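Local coordinates for protein TCR alpha chain (PDB 6LIR) that forms the alpha chain of a chicken alpha-beta T-cell receptor and probably helps recognise antigen presented by MHC molecules, at residues S51-V63 / L72-Y85. Numbering follows the deposited sequence.
Sequences SKEVPDPEGRLSV and LWLARPRLGDAAVY
Two donors grip Glu58 O: the backbone N of Ala75 at 2.8 Å, nearly straight at 167°, and a water at 2.7 Å that in turn accepts from Arg76 N. From there strands 59-63 and 72-74 run antiparallel, with Arg60 and Trp73 exchanging both backbone bonds, Arg60 N to Trp73 O and Trp73 N to Arg60 O. Gly59 packs its CA 3.0 Å from Trp73 O in a CA-H...O contact; a CB here would run into that carbonyl. On the inner face, Val54 CG2 and Leu61 CB both meet Leu72 CD1. Pro57, after a cis peptide, wedges CG against Leu74 CD2 at 3.8 Å and reaches the Tyr85 ring at its edge, while its CB lies 3.4 Å from Asp81 OD1. Asp81 CG stands anti to its carbonyl carbon (chi1 -63°), which lets OD2 take Arg78 N at 2.8 Å and OD1 pair with Arg34. Replacing Asp81 with an alanine would probably leave Arg34 and Arg78 N without these acceptors and open a gap beside Pro57. Tyr85 OH donates in plane to a lone pair of Asp81 O, the tyrosine corner, and with the Arg34-Asp81 salt bridge this closes the base of an immunoglobulin V domain.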
loop_
_atom_site.group_PDB
_atom_site.type_symbol
_atom_site.label_atom_id
_atom_site.label_comp_id
_atom_site.label_asym_id
_atom_site.label_seq_id
_atom_site.Cartn_x
_atom_site.Cartn_y
_atom_site.Cartn_z
ATOM N N SER A 51 6.199 -28.440 -11.021
ATOM C CA SER A 51 6.074 -27.070 -11.498
ATOM C C SER A 51 4.668 -26.823 -12.019
ATOM O O SER A 51 4.063 -27.702 -12.638
ATOM C CB SER A 51 7.101 -26.754 -12.590
ATOM O OG SER A 51 8.420 -26.820 -12.079
ATOM N N LYS A 52 4.143 -25.631 -11.739
ATOM C CA LYS A 52 2.791 -25.280 -12.153
ATOM C C LYS A 52 2.773 -23.878 -12.751
ATOM O O LYS A 52 3.338 -22.937 -12.184
ATOM C CB LYS A 52 1.805 -25.372 -10.981
ATOM C CG LYS A 52 0.350 -25.286 -11.414
ATOM C CD LYS A 52 -0.596 -25.472 -10.242
ATOM C CE LYS A 52 -2.050 -25.465 -10.688
ATOM N NZ LYS A 52 -2.980 -25.570 -9.523
ATOM N N GLU A 53 2.118 -23.754 -13.898
ATOM C CA GLU A 53 1.940 -22.473 -14.565
ATOM C C GLU A 53 1.044 -21.543 -13.760
ATOM O O GLU A 53 0.108 -21.971 -13.092
ATOM C CB GLU A 53 1.349 -22.667 -15.959
ATOM C CG GLU A 53 1.975 -23.803 -16.739
ATOM C CD GLU A 53 2.830 -23.316 -17.896
ATOM O OE1 GLU A 53 3.074 -24.115 -18.825
ATOM O OE2 GLU A 53 3.269 -22.145 -17.874
ATOM N N VAL A 54 1.353 -20.253 -13.802
ATOM C CA VAL A 54 0.603 -19.231 -13.082
ATOM C C VAL A 54 -0.071 -18.354 -14.111
ATOM O O VAL A 54 0.605 -17.802 -14.989
ATOM C CB VAL A 54 1.520 -18.372 -12.189
ATOM C CG1 VAL A 54 0.718 -17.334 -11.421
ATOM C CG2 VAL A 54 2.369 -19.243 -11.283
ATOM N N PRO A 55 -1.391 -18.170 -14.052
ATOM C CA PRO A 55 -2.052 -17.288 -15.033
ATOM C C PRO A 55 -1.648 -15.833 -14.897
ATOM O O PRO A 55 -1.290 -15.186 -15.884
ATOM C CB PRO A 55 -3.552 -17.516 -14.747
ATOM C CG PRO A 55 -3.607 -18.158 -13.381
ATOM C CD PRO A 55 -2.354 -18.936 -13.232
ATOM N N ASP A 56 -1.671 -15.312 -13.677
ATOM C CA ASP A 56 -1.465 -13.892 -13.443
ATOM C C ASP A 56 -0.853 -13.689 -12.062
ATOM O O ASP A 56 -1.466 -14.068 -11.054
ATOM C CB ASP A 56 -2.798 -13.149 -13.582
ATOM C CG ASP A 56 -2.664 -11.647 -13.396
ATOM O OD1 ASP A 56 -1.583 -11.088 -13.678
ATOM O OD2 ASP A 56 -3.654 -11.017 -12.969
ATOM N N PRO A 57 0.371 -13.145 -11.965
ATOM C CA PRO A 57 1.224 -12.687 -13.064
ATOM C C PRO A 57 1.877 -13.858 -13.778
ATOM O O PRO A 57 2.268 -14.826 -13.121
ATOM C CB PRO A 57 2.270 -11.823 -12.357
ATOM C CG PRO A 57 2.392 -12.447 -11.001
ATOM C CD PRO A 57 1.008 -12.935 -10.652
ATOM N N GLU A 58 1.903 -13.794 -15.110
ATOM C CA GLU A 58 2.486 -14.835 -15.947
ATOM C C GLU A 58 3.790 -15.363 -15.357
ATOM O O GLU A 58 4.688 -14.592 -15.008
ATOM C CB GLU A 58 2.729 -14.279 -17.355
ATOM C CG GLU A 58 3.111 -15.321 -18.392
ATOM C CD GLU A 58 3.503 -14.701 -19.728
ATOM O OE1 GLU A 58 4.576 -15.056 -20.259
ATOM O OE2 GLU A 58 2.738 -13.858 -20.245
ATOM N N GLY A 59 3.882 -16.678 -15.239
ATOM C CA GLY A 59 5.094 -17.280 -14.712
ATOM C C GLY A 59 4.850 -18.728 -14.323
ATOM O O GLY A 59 3.960 -19.387 -14.860
ATOM N N ARG A 60 5.644 -19.194 -13.363
ATOM C CA ARG A 60 5.602 -20.604 -13.013
ATOM C C ARG A 60 6.112 -20.789 -11.595
ATOM O O ARG A 60 7.120 -20.191 -11.199
ATOM C CB ARG A 60 6.435 -21.447 -13.991
ATOM C CG ARG A 60 6.397 -22.956 -13.726
ATOM C CD ARG A 60 6.601 -23.761 -15.010
ATOM N NE ARG A 60 7.953 -23.607 -15.542
ATOM C CZ ARG A 60 8.410 -24.212 -16.636
ATOM N NH1 ARG A 60 7.621 -25.019 -17.333
ATOM N NH2 ARG A 60 9.659 -24.006 -17.038
ATOM N N LEU A 61 5.403 -21.625 -10.849
ATOM C CA LEU A 61 5.779 -22.034 -9.507
ATOM C C LEU A 61 6.444 -23.400 -9.589
ATOM O O LEU A 61 5.916 -24.311 -10.233
ATOM C CB LEU A 61 4.553 -22.090 -8.596
ATOM C CG LEU A 61 4.697 -22.906 -7.315
ATOM C CD1 LEU A 61 5.582 -22.167 -6.327
ATOM C CD2 LEU A 61 3.331 -23.217 -6.711
ATOM N N SER A 62 7.598 -23.540 -8.943
ATOM C CA SER A 62 8.333 -24.799 -8.914
ATOM C C SER A 62 8.567 -25.196 -7.464
ATOM O O SER A 62 9.113 -24.413 -6.680
ATOM C CB SER A 62 9.665 -24.698 -9.665
ATOM O OG SER A 62 9.477 -24.548 -11.066
ATOM N N VAL A 63 8.114 -26.396 -7.105
ATOM C CA VAL A 63 8.272 -26.957 -5.766
ATOM C C VAL A 63 9.456 -27.916 -5.768
ATOM O O VAL A 63 9.554 -28.793 -6.635
ATOM C CB VAL A 63 6.989 -27.679 -5.314
ATOM C CG1 VAL A 63 7.230 -28.455 -4.018
ATOM C CG2 VAL A 63 5.847 -26.693 -5.148
ATOM N N LEU A 72 8.698 -18.860 -6.918
ATOM C CA LEU A 72 7.728 -18.245 -7.808
ATOM C C LEU A 72 8.481 -17.431 -8.851
ATOM O O LEU A 72 9.154 -16.449 -8.515
ATOM C CB LEU A 72 6.758 -17.354 -7.036
ATOM C CG LEU A 72 5.668 -16.725 -7.903
ATOM C CD1 LEU A 72 4.732 -17.799 -8.440
ATOM C CD2 LEU A 72 4.893 -15.666 -7.131
ATOM N N TRP A 73 8.375 -17.842 -10.107
ATOM C CA TRP A 73 9.032 -17.155 -11.211
ATOM C C TRP A 73 7.999 -16.289 -11.913
ATOM O O TRP A 73 6.970 -16.795 -12.366
ATOM C CB TRP A 73 9.650 -18.151 -12.193
ATOM C CG TRP A 73 10.148 -17.519 -13.477
ATOM C CD1 TRP A 73 9.575 -17.613 -14.714
ATOM C CD2 TRP A 73 11.321 -16.710 -13.641
ATOM N NE1 TRP A 73 10.320 -16.912 -15.638
ATOM C CE2 TRP A 73 11.396 -16.349 -15.004
ATOM C CE3 TRP A 73 12.315 -16.255 -12.769
ATOM C CZ2 TRP A 73 12.426 -15.558 -15.514
ATOM C CZ3 TRP A 73 13.341 -15.469 -13.277
ATOM C CH2 TRP A 73 13.386 -15.128 -14.636
ATOM N N LEU A 74 8.255 -14.987 -11.968
ATOM C CA LEU A 74 7.437 -14.057 -12.737
ATOM C C LEU A 74 8.122 -13.842 -14.082
ATOM O O LEU A 74 9.236 -13.319 -14.133
ATOM C CB LEU A 74 7.271 -12.731 -11.993
ATOM C CG LEU A 74 6.353 -12.694 -10.766
ATOM C CD1 LEU A 74 7.030 -13.294 -9.547
ATOM C CD2 LEU A 74 5.921 -11.263 -10.481
ATOM N N ALA A 75 7.460 -14.235 -15.168
ATOM C CA ALA A 75 8.143 -14.267 -16.459
ATOM C C ALA A 75 8.214 -12.897 -17.121
ATOM O O ALA A 75 9.125 -12.644 -17.918
ATOM C CB ALA A 75 7.459 -15.250 -17.399
ATOM N N ARG A 76 7.271 -12.014 -16.822
ATOM C CA ARG A 76 7.189 -10.736 -17.526
ATOM C C ARG A 76 6.678 -9.628 -16.622
ATOM O O ARG A 76 5.611 -9.059 -16.895
ATOM C CB ARG A 76 6.300 -10.816 -18.764
ATOM C CG ARG A 76 7.121 -10.951 -20.029
ATOM C CD ARG A 76 6.253 -11.181 -21.252
ATOM N NE ARG A 76 6.879 -12.134 -22.153
ATOM C CZ ARG A 76 6.661 -13.443 -22.107
ATOM N NH1 ARG A 76 5.826 -13.946 -21.200
ATOM N NH2 ARG A 76 7.279 -14.247 -22.953
ATOM N N PRO A 77 7.371 -9.325 -15.528
ATOM C CA PRO A 77 6.824 -8.378 -14.553
ATOM C C PRO A 77 6.585 -7.008 -15.161
ATOM O O PRO A 77 7.421 -6.473 -15.885
ATOM C CB PRO A 77 7.910 -8.322 -13.468
ATOM C CG PRO A 77 8.842 -9.481 -13.763
ATOM C CD PRO A 77 8.783 -9.617 -15.251
ATOM N N ARG A 78 5.423 -6.445 -14.855
ATOM C CA ARG A 78 5.102 -5.073 -15.208
ATOM C C ARG A 78 4.893 -4.268 -13.933
ATOM O O ARG A 78 4.873 -4.810 -12.822
ATOM C CB ARG A 78 3.861 -5.003 -16.104
ATOM C CG ARG A 78 4.058 -5.579 -17.503
ATOM C CD ARG A 78 2.745 -6.097 -18.082
ATOM N NE ARG A 78 2.119 -7.098 -17.217
ATOM C CZ ARG A 78 1.101 -6.848 -16.397
ATOM N NH1 ARG A 78 0.597 -7.814 -15.643
ATOM N NH2 ARG A 78 0.592 -5.624 -16.328
ATOM N N LEU A 79 4.732 -2.953 -14.107
ATOM C CA LEU A 79 4.606 -2.059 -12.960
ATOM C C LEU A 79 3.478 -2.497 -12.035
ATOM O O LEU A 79 3.597 -2.405 -10.807
ATOM C CB LEU A 79 4.379 -0.626 -13.448
ATOM C CG LEU A 79 4.267 0.479 -12.396
ATOM C CD1 LEU A 79 5.463 0.456 -11.455
ATOM C CD2 LEU A 79 4.142 1.837 -13.074
ATOM N N GLY A 80 2.399 -3.029 -12.604
ATOM C CA GLY A 80 1.280 -3.500 -11.809
ATOM C C GLY A 80 1.575 -4.735 -10.980
ATOM O O GLY A 80 0.758 -5.087 -10.125
ATOM N N ASP A 81 2.711 -5.393 -11.207
ATOM C CA ASP A 81 3.089 -6.584 -10.458
ATOM C C ASP A 81 3.913 -6.264 -9.218
ATOM O O ASP A 81 4.303 -7.187 -8.494
ATOM C CB ASP A 81 3.869 -7.545 -11.360
ATOM C CG ASP A 81 3.035 -8.058 -12.512
ATOM O OD1 ASP A 81 1.882 -8.476 -12.266
ATOM O OD2 ASP A 81 3.519 -8.031 -13.662
ATOM N N ALA A 82 4.172 -4.988 -8.953
ATOM C CA ALA A 82 4.847 -4.586 -7.727
ATOM C C ALA A 82 3.923 -4.831 -6.541
ATOM O O ALA A 82 2.862 -4.209 -6.430
ATOM C CB ALA A 82 5.257 -3.116 -7.801
ATOM N N ALA A 83 4.319 -5.742 -5.662
ATOM C CA ALA A 83 3.498 -6.105 -4.516
ATOM C C ALA A 83 4.371 -6.862 -3.529
ATOM O O ALA A 83 5.553 -7.117 -3.777
ATOM C CB ALA A 83 2.291 -6.952 -4.936
ATOM N N VAL A 84 3.765 -7.243 -2.414
ATOM C CA VAL A 84 4.407 -8.096 -1.429
ATOM C C VAL A 84 3.905 -9.505 -1.691
ATOM O O VAL A 84 2.696 -9.762 -1.641
ATOM C CB VAL A 84 4.096 -7.645 0.006
ATOM C CG1 VAL A 84 4.703 -8.621 1.010
ATOM C CG2 VAL A 84 4.620 -6.235 0.241
ATOM N N TYR A 85 4.827 -10.403 -2.012
ATOM C CA TYR A 85 4.496 -11.769 -2.389
ATOM C C TYR A 85 4.733 -12.699 -1.207
ATOM O O TYR A 85 5.829 -12.722 -0.638
ATOM C CB TYR A 85 5.321 -12.205 -3.599
ATOM C CG TYR A 85 4.868 -11.549 -4.885
ATOM C CD1 TYR A 85 5.240 -10.245 -5.195
ATOM C CD2 TYR A 85 4.063 -12.232 -5.784
ATOM C CE1 TYR A 85 4.821 -9.642 -6.369
ATOM C CE2 TYR A 85 3.641 -11.642 -6.956
ATOM C CZ TYR A 85 4.023 -10.348 -7.244
ATOM O OH TYR A 85 3.597 -9.771 -8.414
HETATM O O HOH W 1 5.152 -11.922 -15.076
#